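PDB 4HKG: phosphopantetheine attachment site family protein, which probably carries amino-acid or peptide intermediates on a phosphopantetheine arm, as a free-standing peptidyl carrier protein of a non-ribosomal peptide synthetase pathway. Local coordinates for residues K5-W10 with L74-V79; A12-L17 with G50-L55; V44-S49 with L60-L65. One frame throughout, in Å; residues are numbered along the deposited sequence.

Interaction 1: residues K5-W10 with L74-V79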
ATOM      1  N   LYS A   5       6.405 -13.840   4.680  1.00 24.28           N
ATOM      2  CA  LYS A   5       5.452 -12.773   4.373  1.00 17.65           C
ATOM      3  C   LYS A   5       4.894 -12.111   5.630  1.00 17.09           C
ATOM      4  O   LYS A   5       3.714 -12.246   5.971  1.00 20.17           O
ATOM      5  CB  LYS A   5       4.326 -13.275   3.464  1.00 19.90           C
ATOM      6  CG  LYS A   5       4.815 -13.764   2.107  1.00 18.67           C
ATOM      7  CD  LYS A   5       3.672 -13.817   1.097  1.00 23.00           C
ATOM      8  CE  LYS A   5       4.146 -14.331  -0.255  1.00 23.26           C
ATOM      9  NZ  LYS A   5       4.644 -15.731  -0.170  1.00 23.31           N
ATOM     10  N   ASP A   6       5.763 -11.381   6.310  1.00 14.29           N
ATOM     11  CA  ASP A   6       5.365 -10.638   7.490  1.00 14.21           C
ATOM     12  C   ASP A   6       5.039  -9.193   7.113  1.00 11.82           C
ATOM     13  O   ASP A   6       4.918  -8.844   5.935  1.00 12.59           O
ATOM     14  CB  ASP A   6       6.457 -10.703   8.564  1.00 16.22           C
ATOM     15  CG  ASP A   6       7.820 -10.283   8.050  1.00 17.11           C
ATOM     16  OD1 ASP A   6       7.919  -9.669   6.962  1.00 15.41           O
ATOM     17  OD2 ASP A   6       8.813 -10.558   8.760  1.00 22.59           O
ATOM     18  N   LYS A   7       4.904  -8.348   8.119  1.00 13.42           N
ATOM     19  CA  LYS A   7       4.566  -6.953   7.893  1.00 13.02           C
ATOM     20  C   LYS A   7       5.607  -6.258   7.019  1.00 11.56           C
ATOM     21  O   LYS A   7       5.254  -5.533   6.087  1.00 10.62           O
ATOM     22  CB  LYS A   7       4.416  -6.228   9.229  1.00 12.81           C
ATOM     23  CG  LYS A   7       3.991  -4.774   9.093  1.00 12.89           C
ATOM     24  CD  LYS A   7       4.044  -4.084  10.442  1.00 14.02           C
ATOM     25  CE  LYS A   7       3.637  -2.624  10.338  1.00 14.79           C
ATOM     26  NZ  LYS A   7       3.856  -1.908  11.623  1.00 15.20           N
ATOM     27  N   ALA A   8       6.885  -6.491   7.306  1.00 11.36           N
ATOM     28  CA  ALA A   8       7.971  -5.876   6.550  1.00 12.30           C
ATOM     29  C   ALA A   8       7.954  -6.293   5.079  1.00 11.20           C
ATOM     30  O   ALA A   8       8.256  -5.487   4.205  1.00 11.35           O
ATOM     31  CB  ALA A   8       9.317  -6.202   7.187  1.00 14.22           C
ATOM     32  N   TYR A   9       7.607  -7.547   4.809  1.00 11.13           N
ATOM     33  CA  TYR A   9       7.486  -8.040   3.439  1.00 10.45           C
ATOM     34  C   TYR A   9       6.432  -7.230   2.679  1.00 10.77           C
ATOM     35  O   TYR A   9       6.700  -6.680   1.602  1.00 10.53           O
ATOM     36  CB  TYR A   9       7.102  -9.518   3.476  1.00 10.97           C
ATOM     37  CG  TYR A   9       6.999 -10.197   2.132  1.00 11.63           C
ATOM     38  CD1 TYR A   9       8.081 -10.882   1.599  1.00 13.19           C
ATOM     39  CD2 TYR A   9       5.809 -10.185   1.413  1.00 11.62           C
ATOM     40  CE1 TYR A   9       7.989 -11.536   0.381  1.00 14.29           C
ATOM     41  CE2 TYR A   9       5.706 -10.835   0.193  1.00 13.43           C
ATOM     42  CZ  TYR A   9       6.796 -11.496  -0.319  1.00 13.77           C
ATOM     43  OH  TYR A   9       6.690 -12.139  -1.531  1.00 16.83           O
ATOM     44  N   TRP A  10       5.228  -7.143   3.237  1.00  9.27           N
ATOM     45  CA  TRP A  10       4.168  -6.409   2.558  1.00  9.44           C
ATOM     46  C   TRP A  10       4.440  -4.910   2.514  1.00  9.81           C
ATOM     47  O   TRP A  10       4.088  -4.242   1.543  1.00  9.65           O
ATOM     48  CB  TRP A  10       2.799  -6.711   3.178  1.00  9.68           C
ATOM     49  CG  TRP A  10       2.360  -8.095   2.884  1.00 10.57           C
ATOM     50  CD1 TRP A  10       2.154  -9.106   3.784  1.00 12.76           C
ATOM     51  CD2 TRP A  10       2.115  -8.654   1.592  1.00 11.72           C
ATOM     52  NE1 TRP A  10       1.773 -10.250   3.126  1.00 13.61           N
ATOM     53  CE2 TRP A  10       1.744  -9.997   1.781  1.00 12.45           C
ATOM     54  CE3 TRP A  10       2.161  -8.139   0.295  1.00 11.56           C
ATOM     55  CZ2 TRP A  10       1.424 -10.835   0.719  1.00 15.01           C
ATOM     56  CZ3 TRP A  10       1.846  -8.973  -0.757  1.00 15.20           C
ATOM     57  CH2 TRP A  10       1.486 -10.304  -0.540  1.00 15.28           C
ATOM     58  N   LEU A  74      -1.424  -0.304   6.014  1.00  8.66           N
ATOM     59  CA  LEU A  74      -1.970  -1.202   5.006  1.00  8.37           C
ATOM     60  C   LEU A  74      -1.261  -2.557   5.039  1.00  9.07           C
ATOM     61  O   LEU A  74      -1.900  -3.600   4.900  1.00  9.62           O
ATOM     62  CB  LEU A  74      -1.906  -0.574   3.614  1.00  9.16           C
ATOM     63  CG  LEU A  74      -2.605  -1.344   2.488  1.00  8.67           C
ATOM     64  CD1 LEU A  74      -4.104  -1.506   2.749  1.00 11.66           C
ATOM     65  CD2 LEU A  74      -2.358  -0.635   1.167  1.00  9.97           C
ATOM     66  N   ALA A  75       0.053  -2.553   5.256  1.00  8.26           N
ATOM     67  CA  ALA A  75       0.809  -3.797   5.393  1.00  9.16           C
ATOM     68  C   ALA A  75       0.307  -4.625   6.565  1.00  8.85           C
ATOM     69  O   ALA A  75       0.153  -5.847   6.452  1.00 10.65           O
ATOM     70  CB  ALA A  75       2.288  -3.510   5.554  1.00  9.28           C
ATOM     71  N   GLU A  76       0.047  -3.955   7.690  1.00  9.27           N
ATOM     72  CA  GLU A  76      -0.495  -4.607   8.873  1.00 10.75           C
ATOM     73  C   GLU A  76      -1.823  -5.279   8.543  1.00  9.73           C
ATOM     74  O   GLU A  76      -2.077  -6.413   8.956  1.00 11.19           O
ATOM     75  CB  GLU A  76      -0.677  -3.582  10.000  1.00 11.78           C
ATOM     76  CG  GLU A  76      -1.273  -4.147  11.277  1.00 14.00           C
ATOM     77  CD  GLU A  76      -0.224  -4.651  12.237  1.00 18.11           C
ATOM     78  OE1 GLU A  76       0.969  -4.349  12.022  1.00 16.42           O
ATOM     79  OE2 GLU A  76      -0.590  -5.339  13.213  1.00 18.43           O
ATOM     80  N   TYR A  77      -2.671  -4.576   7.797  1.00 10.11           N
ATOM     81  CA  TYR A  77      -3.959  -5.119   7.385  1.00 11.71           C
ATOM     82  C   TYR A  77      -3.801  -6.384   6.534  1.00  9.92           C
ATOM     83  O   TYR A  77      -4.477  -7.387   6.772  1.00 12.00           O
ATOM     84  CB  TYR A  77      -4.790  -4.063   6.649  1.00 11.44           C
ATOM     85  CG  TYR A  77      -6.097  -4.597   6.127  1.00 11.78           C
ATOM     86  CD1 TYR A  77      -7.171  -4.792   6.976  1.00 14.59           C
ATOM     87  CD2 TYR A  77      -6.251  -4.920   4.784  1.00 14.38           C
ATOM     88  CE1 TYR A  77      -8.369  -5.285   6.509  1.00 17.25           C
ATOM     89  CE2 TYR A  77      -7.452  -5.418   4.304  1.00 16.01           C
ATOM     90  CZ  TYR A  77      -8.502  -5.598   5.174  1.00 16.93           C
ATOM     91  OH  TYR A  77      -9.706  -6.090   4.725  1.00 22.95           O
ATOM     92  N   LEU A  78      -2.892  -6.339   5.558  1.00 10.34           N
ATOM     93  CA  LEU A  78      -2.668  -7.497   4.697  1.00 10.68           C
ATOM     94  C   LEU A  78      -2.228  -8.717   5.485  1.00 11.65           C
ATOM     95  O   LEU A  78      -2.721  -9.820   5.250  1.00 13.18           O
ATOM     96  CB  LEU A  78      -1.639  -7.192   3.605  1.00 12.14           C
ATOM     97  CG  LEU A  78      -2.070  -6.172   2.561  1.00 11.65           C
ATOM     98  CD1 LEU A  78      -1.005  -6.065   1.495  1.00 13.57           C
ATOM     99  CD2 LEU A  78      -3.408  -6.558   1.943  1.00 15.32           C
ATOM    100  N   VAL A  79      -1.305  -8.526   6.419  1.00 12.38           N
ATOM    101  CA  VAL A  79      -0.865  -9.637   7.262  1.00 13.27           C
ATOM    102  C   VAL A  79      -2.050 -10.247   8.013  1.00 15.22           C
ATOM    103  O   VAL A  79      -2.189 -11.468   8.073  1.00 16.20           O
ATOM    104  CB  VAL A  79       0.232  -9.212   8.267  1.00 15.10           C
ATOM    105  CG1 VAL A  79       0.500 -10.317   9.280  1.00 18.51           C
ATOM    106  CG2 VAL A  79       1.508  -8.858   7.530  1.00 16.51           C
TER
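W10 meets L78 and V79 with two different parts of its indole. L78 CD1 lies over one face, 3.7 Å above the W10 ring plane and towards the rim. The two side chains cross at about a right angle. V79 CG2 comes in at the ring edge, near the plane, 3.8 Å from W10 CD1. V79 CG2 also rests on the backbone where the first helix begins, 3.5 Å from K7 N. A75 is the point of closest approach of the two backbones, which its small side chain permits. A75 CB touches K7 O at 3.6 Å and W10 CB at 4.0 Å. Further out, E76 bends at chi2 (90°), which brings its carboxylate round to K7. The K7 NZ to E76 OE1 salt bridge is long, at 3.8 Å. E76 OE1 also lies beside the aliphatic part of the extended lysine chain.

The second shell holds the indole in place. CG of W10 lies beside the backbone N (chi1 -70°), which turns the ring back towards the start of helix 7-22. There the Y9 ring covers the opposite face, with Y9 CD2 4.0 Å above the W10 indole plane. K5 CG lies in turn on the Y9 ring. D6 is the N-cap, and Y9 N donates to D6 OD1 at 3.0 Å with an N-H...O angle of 155°. W10 also touches T56 of helix 42-56. L78 also packs on I14 and L52.

No hydrogen bond joins the two segments. The N-terminal turn of helix 7-22 is therefore held to helix 71-82 mainly by apolar contact around one sandwiched indole. The long K7-E76 pair at the exposed border probably adds only a modest electrostatic term.

Interaction 2: residues A12-L17 with G50-L55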
ATOM      1  N   ALA A  12       7.359  -3.505   2.139  1.00  9.50           N
ATOM      2  CA  ALA A  12       8.285  -3.283   1.025  1.00  9.79           C
ATOM      3  C   ALA A  12       7.550  -3.336  -0.322  1.00  9.82           C
ATOM      4  O   ALA A  12       7.801  -2.522  -1.217  1.00 10.14           O
ATOM      5  CB  ALA A  12       9.410  -4.298   1.059  1.00 10.60           C
ATOM      6  N   ILE A  13       6.633  -4.288  -0.470  1.00  8.93           N
ATOM      7  CA  ILE A  13       5.852  -4.399  -1.704  1.00  9.45           C
ATOM      8  C   ILE A  13       4.970  -3.164  -1.913  1.00  9.68           C
ATOM      9  O   ILE A  13       4.967  -2.568  -3.000  1.00  9.22           O
ATOM     10  CB  ILE A  13       5.034  -5.721  -1.730  1.00  9.39           C
ATOM     11  CG1 ILE A  13       5.993  -6.899  -1.920  1.00 12.42           C
ATOM     12  CG2 ILE A  13       3.917  -5.669  -2.789  1.00 11.99           C
ATOM     13  CD1 ILE A  13       5.328  -8.247  -2.024  1.00 15.82           C
ATOM     14  N   ILE A  14       4.247  -2.762  -0.873  1.00  8.38           N
ATOM     15  CA  ILE A  14       3.362  -1.611  -0.976  1.00  9.57           C
ATOM     16  C   ILE A  14       4.159  -0.344  -1.265  1.00  8.82           C
ATOM     17  O   ILE A  14       3.766   0.458  -2.109  1.00  8.88           O
ATOM     18  CB  ILE A  14       2.500  -1.460   0.289  1.00  8.35           C
ATOM     19  CG1 ILE A  14       1.531  -2.635   0.421  1.00  9.01           C
ATOM     20  CG2 ILE A  14       1.702  -0.166   0.240  1.00 10.36           C
ATOM     21  CD1 ILE A  14       0.929  -2.776   1.812  1.00 10.06           C
ATOM     22  N   ARG A  15       5.285  -0.168  -0.591  1.00  8.75           N
ATOM     23  CA  ARG A  15       6.130   0.997  -0.837  1.00  9.67           C
ATOM     24  C   ARG A  15       6.594   1.055  -2.289  1.00  9.68           C
ATOM     25  O   ARG A  15       6.632   2.130  -2.898  1.00  9.88           O
ATOM     26  CB  ARG A  15       7.321   0.979   0.122  1.00 10.24           C
ATOM     27  CG  ARG A  15       8.181   2.230   0.137  1.00 10.54           C
ATOM     28  CD  ARG A  15       9.315   2.036   1.153  1.00 16.66           C
ATOM     29  NE  ARG A  15       9.965   3.278   1.559  1.00 17.33           N
ATOM     30  CZ  ARG A  15      10.844   3.361   2.548  1.00 17.49           C
ATOM     31  NH1 ARG A  15      11.161   2.271   3.238  1.00 22.84           N
ATOM     32  NH2 ARG A  15      11.394   4.522   2.861  1.00 20.50           N
ATOM     33  N   THR A  16       6.931  -0.102  -2.844  1.00  8.82           N
ATOM     34  CA  THR A  16       7.335  -0.185  -4.236  1.00  9.50           C
ATOM     35  C   THR A  16       6.192   0.217  -5.163  1.00  9.14           C
ATOM     36  O   THR A  16       6.382   0.995  -6.105  1.00  9.33           O
ATOM     37  CB  THR A  16       7.820  -1.612  -4.580  1.00 10.09           C
ATOM     38  OG1 THR A  16       8.943  -1.945  -3.752  1.00 14.15           O
ATOM     39  CG2 THR A  16       8.218  -1.709  -6.047  1.00 12.85           C
ATOM     40  N   LEU A  17       5.001  -0.307  -4.900  1.00  8.40           N
ATOM     41  CA  LEU A  17       3.835   0.041  -5.704  1.00  7.95           C
ATOM     42  C   LEU A  17       3.530   1.537  -5.636  1.00  8.32           C
ATOM     43  O   LEU A  17       3.279   2.179  -6.669  1.00  8.67           O
ATOM     44  CB  LEU A  17       2.597  -0.737  -5.254  1.00  9.55           C
ATOM     45  CG  LEU A  17       2.614  -2.250  -5.450  1.00  8.83           C
ATOM     46  CD1 LEU A  17       1.384  -2.856  -4.797  1.00 10.13           C
ATOM     47  CD2 LEU A  17       2.659  -2.599  -6.922  1.00 10.70           C
ATOM     48  N   GLY A  50      -5.719  -2.607  -6.650  1.00  9.39           N
ATOM     49  CA  GLY A  50      -5.913  -3.578  -7.712  1.00 10.20           C
ATOM     50  C   GLY A  50      -4.688  -4.449  -7.931  1.00 10.29           C
ATOM     51  O   GLY A  50      -4.789  -5.658  -8.152  1.00 11.09           O
ATOM     52  N   ASP A  51      -3.513  -3.829  -7.878  1.00  9.77           N
ATOM     53  CA  ASP A  51      -2.267  -4.576  -8.000  1.00 10.15           C
ATOM     54  C   ASP A  51      -2.089  -5.537  -6.824  1.00 10.15           C
ATOM     55  O   ASP A  51      -1.661  -6.682  -7.002  1.00 10.98           O
ATOM     56  CB  ASP A  51      -1.069  -3.629  -8.123  1.00  9.89           C
ATOM     57  CG  ASP A  51      -0.945  -3.012  -9.512  1.00 11.17           C
ATOM     58  OD1 ASP A  51      -1.689  -3.419 -10.429  1.00 13.43           O
ATOM     59  OD2 ASP A  51      -0.072  -2.141  -9.703  1.00 13.57           O
ATOM     60  N   LEU A  52      -2.445  -5.084  -5.624  1.00  9.52           N
ATOM     61  CA  LEU A  52      -2.394  -5.958  -4.461  1.00  9.89           C
ATOM     62  C   LEU A  52      -3.362  -7.134  -4.599  1.00 10.75           C
ATOM     63  O   LEU A  52      -3.062  -8.239  -4.141  1.00 11.59           O
ATOM     64  CB  LEU A  52      -2.646  -5.177  -3.169  1.00 10.03           C
ATOM     65  CG  LEU A  52      -1.492  -4.268  -2.734  1.00  9.10           C
ATOM     66  CD1 LEU A  52      -1.953  -3.345  -1.604  1.00 10.66           C
ATOM     67  CD2 LEU A  52      -0.257  -5.066  -2.328  1.00 10.10           C
ATOM     68  N   GLU A  53      -4.514  -6.918  -5.234  1.00 10.85           N
ATOM     69  CA  GLU A  53      -5.418  -8.036  -5.513  1.00 11.98           C
ATOM     70  C   GLU A  53      -4.735  -9.060  -6.408  1.00 12.84           C
ATOM     71  O   GLU A  53      -4.838 -10.265  -6.174  1.00 13.96           O
ATOM     72  CB  GLU A  53      -6.708  -7.566  -6.177  1.00 12.27           C
ATOM     73  CG  GLU A  53      -7.592  -6.726  -5.280  1.00 12.66           C
ATOM     74  CD  GLU A  53      -8.891  -6.339  -5.948  1.00 15.78           C
ATOM     75  OE1 GLU A  53      -8.878  -6.068  -7.170  1.00 16.58           O
ATOM     76  OE2 GLU A  53      -9.934  -6.325  -5.260  1.00 15.57           O
ATOM     77  N   ASP A  54      -4.039  -8.572  -7.434  1.00 12.64           N
ATOM     78  CA  ASP A  54      -3.308  -9.445  -8.349  1.00 13.70           C
ATOM     79  C   ASP A  54      -2.255 -10.265  -7.616  1.00 14.08           C
ATOM     80  O   ASP A  54      -2.042 -11.428  -7.937  1.00 15.65           O
ATOM     81  CB  ASP A  54      -2.618  -8.640  -9.458  1.00 14.48           C
ATOM     82  CG  ASP A  54      -3.592  -7.928 -10.374  1.00 18.71           C
ATOM     83  OD1 ASP A  54      -4.771  -8.337 -10.455  1.00 18.51           O
ATOM     84  OD2 ASP A  54      -3.166  -6.943 -11.020  1.00 19.00           O
ATOM     85  N   LEU A  55      -1.596  -9.659  -6.632  1.00 13.22           N
ATOM     86  CA  LEU A  55      -0.520 -10.329  -5.901  1.00 13.85           C
ATOM     87  C   LEU A  55      -0.997 -11.237  -4.762  1.00 17.02           C
ATOM     88  O   LEU A  55      -0.333 -12.225  -4.464  1.00 18.11           O
ATOM     89  CB  LEU A  55       0.467  -9.299  -5.339  1.00 13.08           C
ATOM     90  CG  LEU A  55       1.169  -8.363  -6.326  1.00 12.74           C
ATOM     91  CD1 LEU A  55       2.038  -7.349  -5.581  1.00 12.62           C
ATOM     92  CD2 LEU A  55       2.005  -9.139  -7.332  1.00 14.11           C
TER
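L52 on helix 42-56 meets I13, I14 and L17 on helix 7-22, within the small four-helix bundle of the carrier-protein fold. The short segments run at 139° to each other. Their axes come no closer than 11.2 Å, so side chains rather than backbones bridge the gap.

D51 begins the contact at its border. Its CB and carboxylate lie against one methyl of L17, with D51 OD2 3.9 Å from L17 CD2. This is a van der Waals contact, and the charged group gains no polar partner from it.

L52 is the centre. Its CD2 reaches among three side chains of the other helix. L17 CD1 is nearest, at 3.7 Å from L52 CD2. I14 CG1 lies 4.1 Å from L52 CD2, and the I14 and L52 side chains cross at about a right angle. I13 CG2 adds a looser touch. CG of L52 lies beside the backbone N (chi1 -72°), and from there the branch leans across towards helix 7-22. L74 and L78 of helix 71-82 close over I14, while L60 packs on L52 from the loop.

E53 faces another way, and E53 OE2 accepts a hydrogen bond from L60 N. One turn after D51, L55 completes the row at the surface. It crosses I13 obliquely, with L55 CD1 3.8 Å from I13 CG2.

Interaction 3: residues V44-S49 with L60-L65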
ATOM      1  N   VAL A  44      -4.559   6.518  -8.021  1.00  9.50           N
ATOM      2  CA  VAL A  44      -3.450   5.751  -7.476  1.00  9.19           C
ATOM      3  C   VAL A  44      -3.944   4.706  -6.476  1.00  8.62           C
ATOM      4  O   VAL A  44      -3.464   3.565  -6.470  1.00  9.29           O
ATOM      5  CB  VAL A  44      -2.365   6.663  -6.862  1.00  9.41           C
ATOM      6  CG1 VAL A  44      -1.299   5.833  -6.170  1.00 10.21           C
ATOM      7  CG2 VAL A  44      -1.738   7.524  -7.939  1.00 11.98           C
ATOM      8  N   ALA A  45      -4.890   5.068  -5.616  1.00  8.64           N
ATOM      9  CA  ALA A  45      -5.414   4.099  -4.662  1.00  8.15           C
ATOM     10  C   ALA A  45      -6.030   2.895  -5.381  1.00  8.70           C
ATOM     11  O   ALA A  45      -5.847   1.749  -4.954  1.00  8.92           O
ATOM     12  CB  ALA A  45      -6.427   4.743  -3.723  1.00  9.55           C
ATOM     13  N   LEU A  46      -6.755   3.149  -6.463  1.00  8.70           N
ATOM     14  CA  LEU A  46      -7.313   2.071  -7.267  1.00  9.78           C
ATOM     15  C   LEU A  46      -6.214   1.207  -7.914  1.00  9.33           C
ATOM     16  O   LEU A  46      -6.303  -0.033  -7.932  1.00  9.38           O
ATOM     17  CB  LEU A  46      -8.254   2.651  -8.323  1.00 10.51           C
ATOM     18  CG  LEU A  46      -8.817   1.659  -9.339  1.00 12.83           C
ATOM     19  CD1 LEU A  46      -9.619   0.570  -8.633  1.00 16.27           C
ATOM     20  CD2 LEU A  46      -9.667   2.374 -10.384  1.00 14.34           C
ATOM     21  N   SER A  47      -5.177   1.853  -8.435  1.00  9.29           N
ATOM     22  CA  SER A  47      -4.034   1.131  -9.003  1.00  9.91           C
ATOM     23  C   SER A  47      -3.366   0.227  -7.971  1.00  8.63           C
ATOM     24  O   SER A  47      -3.128  -0.960  -8.225  1.00  9.69           O
ATOM     25  CB  SER A  47      -3.010   2.123  -9.565  1.00 10.22           C
ATOM     26  OG  SER A  47      -1.796   1.466  -9.917  1.00 12.09           O
ATOM     27  N   VAL A  48      -3.044   0.789  -6.814  1.00  9.12           N
ATOM     28  CA  VAL A  48      -2.342   0.052  -5.775  1.00  8.99           C
ATOM     29  C   VAL A  48      -3.175  -1.099  -5.222  1.00  9.87           C
ATOM     30  O   VAL A  48      -2.686  -2.226  -5.102  1.00  8.81           O
ATOM     31  CB  VAL A  48      -1.888   1.002  -4.639  1.00  9.00           C
ATOM     32  CG1 VAL A  48      -1.334   0.214  -3.454  1.00 10.60           C
ATOM     33  CG2 VAL A  48      -0.855   1.995  -5.162  1.00 10.72           C
ATOM     34  N   SER A  49      -4.432  -0.832  -4.885  1.00  8.97           N
ATOM     35  CA  SER A  49      -5.278  -1.890  -4.358  1.00  9.82           C
ATOM     36  C   SER A  49      -5.512  -2.991  -5.391  1.00  9.68           C
ATOM     37  O   SER A  49      -5.484  -4.176  -5.050  1.00 10.34           O
ATOM     38  CB  SER A  49      -6.595  -1.324  -3.813  1.00  9.69           C
ATOM     39  OG  SER A  49      -7.349  -0.649  -4.810  1.00 10.87           O
ATOM     40  N   LEU A  60      -9.827  -6.366  -2.371  1.00 12.28           N
ATOM     41  CA  LEU A  60      -9.319  -5.204  -1.645  1.00 11.78           C
ATOM     42  C   LEU A  60      -9.886  -3.928  -2.240  1.00 13.02           C
ATOM     43  O   LEU A  60      -9.556  -3.575  -3.371  1.00 18.22           O
ATOM     44  CB  LEU A  60      -7.793  -5.160  -1.720  1.00 12.43           C
ATOM     45  CG  LEU A  60      -7.051  -6.372  -1.165  1.00 10.78           C
ATOM     46  CD1 LEU A  60      -5.601  -6.321  -1.609  1.00 12.46           C
ATOM     47  CD2 LEU A  60      -7.133  -6.412   0.349  1.00 13.23           C
ATOM     48  N   GLU A  61     -10.736  -3.233  -1.492  1.00 11.84           N
ATOM     49  CA  GLU A  61     -11.324  -1.975  -1.958  1.00 13.07           C
ATOM     50  C   GLU A  61     -10.299  -0.845  -1.911  1.00 10.50           C
ATOM     51  O   GLU A  61      -9.452  -0.816  -1.022  1.00 10.92           O
ATOM     52  CB  GLU A  61     -12.512  -1.580  -1.080  1.00 15.97           C
ATOM     53  CG  GLU A  61     -13.719  -2.498  -1.144  1.00 21.16           C
ATOM     54  CD  GLU A  61     -14.791  -2.104  -0.137  0.52 17.08           C
ATOM     55  OE1 GLU A  61     -14.588  -1.123   0.612  0.53 18.13           O
ATOM     56  OE2 GLU A  61     -15.844  -2.773  -0.092  0.39 17.07           O
ATOM     57  N   PRO A  62     -10.405   0.126  -2.838  1.00 10.63           N
ATOM     58  CA  PRO A  62      -9.462   1.250  -2.816  1.00  9.88           C
ATOM     59  C   PRO A  62      -9.575   2.085  -1.538  1.00 10.03           C
ATOM     60  O   PRO A  62      -8.606   2.724  -1.124  1.00 10.18           O
ATOM     61  CB  PRO A  62      -9.863   2.070  -4.046  1.00 11.56           C
ATOM     62  CG  PRO A  62     -10.508   1.076  -4.960  1.00 14.11           C
ATOM     63  CD  PRO A  62     -11.250   0.142  -4.043  1.00 11.75           C
ATOM     64  N   THR A  63     -10.753   2.067  -0.915  1.00  9.95           N
ATOM     65  CA  THR A  63     -10.966   2.764   0.351  1.00 10.27           C
ATOM     66  C   THR A  63     -10.163   2.166   1.507  1.00  9.47           C
ATOM     67  O   THR A  63     -10.092   2.762   2.578  1.00  9.89           O
ATOM     68  CB  THR A  63     -12.462   2.828   0.732  1.00 10.98           C
ATOM     69  OG1 THR A  63     -13.043   1.535   0.556  1.00 12.76           O
ATOM     70  CG2 THR A  63     -13.201   3.837  -0.155  1.00 13.86           C
ATOM     71  N   LEU A  64      -9.551   1.000   1.311  1.00  9.33           N
ATOM     72  CA  LEU A  64      -8.624   0.492   2.326  1.00  9.78           C
ATOM     73  C   LEU A  64      -7.460   1.458   2.543  1.00  8.97           C
ATOM     74  O   LEU A  64      -6.880   1.490   3.633  1.00  9.45           O
ATOM     75  CB  LEU A  64      -8.086  -0.886   1.953  1.00 10.43           C
ATOM     76  CG  LEU A  64      -9.070  -2.040   2.130  1.00 10.56           C
ATOM     77  CD1 LEU A  64      -8.484  -3.307   1.537  1.00 13.18           C
ATOM     78  CD2 LEU A  64      -9.445  -2.251   3.599  1.00 13.42           C
ATOM     79  N   LEU A  65      -7.111   2.249   1.527  1.00  9.70           N
ATOM     80  CA  LEU A  65      -6.034   3.227   1.692  1.00  8.96           C
ATOM     81  C   LEU A  65      -6.501   4.450   2.469  1.00  9.57           C
ATOM     82  O   LEU A  65      -5.683   5.250   2.895  1.00  9.97           O
ATOM     83  CB  LEU A  65      -5.395   3.627   0.356  1.00 10.22           C
ATOM     84  CG  LEU A  65      -4.386   2.625  -0.226  1.00  8.93           C
ATOM     85  CD1 LEU A  65      -5.066   1.427  -0.887  1.00 10.61           C
ATOM     86  CD2 LEU A  65      -3.442   3.319  -1.200  1.00 11.20           C
TER
HETATM   87  O   HOH W   1      -9.074  -2.606  -5.792  1.00 17.25           O
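S49 OG lies against the P62 ring, 3.6 Å from P62 CG, and also near P62 CA. The hydroxyl is turned there by a chi1 of 60°, which sets OG between the backbone N and the carbonyl carbon. From this position it donates back to its own helix, with S49 OG 2.8 Å from A45 O. The donor is tilted 23° from the carbonyl plane. S49 N reaches A45 O from the opposite face, so this carbonyl is gripped twice. A water then spans the segments. The water donates to S49 OG at 2.8 Å and to L60 O at 2.7 Å.

L46 reaches the same ring carbon. The L46 and P62 side chains lie side by side and point the same way, with L46 CD1 3.8 Å from P62 CG. A45 points at the second segment with its single methyl. A45 CB is 3.9 Å from P62 O, and L65 CD2 lies 4.2 Å from A45 CB. L65 also touches V48 and the methylene of S49, and it continues into the core on F35, L40 and L74. A type I turn from E61 to L64 carries the chain from P62 towards L65, and L65 N hydrogen-bonds back to P62 O.

A methylpentanediol molecule, probably from the crystallisation liquor, lies close to the A45 side chain. In carrier proteins the serine that bears phosphopantetheine sits at the start of the helix corresponding to 42-56, and the short third helix borders that end of the fold.

No direct hydrogen bond crosses between the segments. The join is apolar around A45, L46 and L65, and its polar link is the water. The S49 hydroxyl is satisfied as both donor and acceptor, which probably fixes its rotation against the proline.

Interactions 2 and 3 share helix 42-56 on consecutive segments, and their centres are 10 Å apart. Interactions 1 and 2 share helix 7-22, with centres 11 Å apart. The centres of interactions 1 and 3 are 15 Å apart, on opposite sides of the chain's centre. Along the chain, interaction 1 joins the first helix to the last and encloses the other two, whose segments alternate. The three contacts touch through the core. I14 packs on L74, A75 and L78, and L60 meets L52, Y77 and L78. Together they tie all four helices into one small carrier domain, with helix 42-56 taking part in both interaction 2 and interaction 3.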